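Local coordinates for protein probable acetolactate synthase isozyme III (Small subunit) (Nitrosomonas europaea ATCC 19718, PDB 2PC6) that is probably the small, ACT-domain subunit of an acetolactate synthase, a family whose small subunits regulate a separate catalytic subunit, at residues 104-107 with 108-112. Numbering follows the deposited sequence.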
# COMPACT_ATOMS: atom_id res chain seq x y z
N LYS A 104 -19.33 9.56 12.29
CA LYS A 104 -18.35 10.11 13.22
C LYS A 104 -18.12 9.14 14.40
O LYS A 104 -16.96 8.87 14.79
CB LYS A 104 -18.77 11.50 13.68
CG LYS A 104 -17.81 12.16 14.70
CD LYS A 104 -16.35 12.38 14.13
CE LYS A 104 -15.58 13.45 14.96
NZ LYS A 104 -14.78 12.89 16.13
N ARG A 105 -19.19 8.57 14.96
CA ARG A 105 -18.99 7.55 16.03
C ARG A 105 -18.12 6.37 15.59
O ARG A 105 -17.24 5.98 16.37
CB ARG A 105 -20.27 7.00 16.61
CG ARG A 105 -20.95 7.95 17.50
CD ARG A 105 -22.13 7.28 18.16
NE ARG A 105 -23.13 6.82 17.20
CZ ARG A 105 -24.18 7.55 16.81
NH1 ARG A 105 -24.35 8.78 17.28
NH2 ARG A 105 -25.04 7.05 15.92
N LEU A 106 -18.34 5.85 14.37
CA LEU A 106 -17.55 4.72 13.84
C LEU A 106 -16.12 5.11 13.61
O LEU A 106 -15.19 4.35 13.98
CB LEU A 106 -18.13 4.13 12.55
CG LEU A 106 -19.32 3.19 12.68
CD1 LEU A 106 -19.91 2.77 11.27
CD2 LEU A 106 -18.96 1.94 13.50
N ALA A 107 -15.91 6.28 13.03
CA ALA A 107 -14.54 6.76 12.92
C ALA A 107 -13.90 6.73 14.33
O ALA A 107 -12.82 6.14 14.49
CB ALA A 107 -14.46 8.15 12.27
N ASP A 108 -14.51 7.35 15.35
CA ASP A 108 -13.85 7.41 16.67
C ASP A 108 -13.63 6.03 17.26
O ASP A 108 -12.61 5.75 17.85
CB ASP A 108 -14.64 8.27 17.70
CG ASP A 108 -14.77 9.77 17.29
OD1 ASP A 108 -13.93 10.29 16.52
OD2 ASP A 108 -15.73 10.44 17.77
N ILE A 109 -14.60 5.16 17.11
CA ILE A 109 -14.50 3.83 17.70
C ILE A 109 -13.28 3.07 17.14
O ILE A 109 -12.54 2.44 17.89
CB ILE A 109 -15.81 3.03 17.47
CG1 ILE A 109 -16.89 3.57 18.40
CG2 ILE A 109 -15.58 1.53 17.69
CD1 ILE A 109 -18.31 3.27 17.93
N PHE A 110 -13.08 3.15 15.82
CA PHE A 110 -11.96 2.49 15.15
C PHE A 110 -10.73 3.36 15.13
O PHE A 110 -9.76 3.03 14.48
CB PHE A 110 -12.39 2.13 13.74
CG PHE A 110 -13.25 0.89 13.69
CD1 PHE A 110 -14.62 0.97 13.88
CD2 PHE A 110 -12.68 -0.35 13.49
CE1 PHE A 110 -15.43 -0.19 13.83
CE2 PHE A 110 -13.45 -1.54 13.46
CZ PHE A 110 -14.82 -1.47 13.63
N ARG A 111 -10.76 4.48 15.84
CA ARG A 111 -9.60 5.37 15.90
C ARG A 111 -9.14 5.81 14.53
O ARG A 111 -7.96 5.92 14.33
CB ARG A 111 -8.41 4.72 16.58
CG ARG A 111 -8.69 4.08 17.93
CD ARG A 111 -9.12 5.10 19.00
NE ARG A 111 -9.51 4.44 20.25
CZ ARG A 111 -8.67 4.11 21.24
NH1 ARG A 111 -7.37 4.40 21.16
NH2 ARG A 111 -9.14 3.48 22.32
N GLY A 112 -10.06 6.06 13.60
CA GLY A 112 -9.69 6.63 12.33
C GLY A 112 -9.75 8.16 12.34
O GLY A 112 -10.05 8.78 13.36
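K104 meets D108 one turn further along helix 98-109, and the two are joined twice. Along the backbone, D108 N donates to K104 O at 2.9 Å; outside it, the lysine chain arches round to form a salt bridge. Its CG leaves anti to the backbone N (chi1 179°), and bends at chi2 and chi4 bring NZ round in front of the two carboxylate oxygens, close to their plane. NZ lies 2.8 Å from D108 OD1, on that oxygen's syn lone pair, with a weaker bond of 3.1 Å from NZ to D108 OD2. R105 turns its guanidinium to E102, while its carbonyl accepts I109 N; the I109 side chain folds back alongside this oxygen, CD1 lying 3.3 Å from R105 O. With L106 the helix reaches its inner face, where it packs on helix 130-139 within the C-terminal ACT-like domain, a βαββαβ unit whose two helices lie beside one another. L106 O accepts F110 N at 3.0 Å and also sits at the edge of the F110 ring, in its plane. The two side chains point the same way, L106 CD2 reaching F110 CE1 at 4.1 Å, and both touch F136, whose ring meets that of F110 edge-to-face. From A107 the i to i+4 hydrogen bonding gives way to a Schellman motif, which closes the helix after I109: A107 O accepts G112 N at 2.9 Å, five residues on, while R111 N turns back to D108 O. R111, the C' residue, has the positive phi (55°) with which the chain turns out of the helix, ahead of strand 113-118.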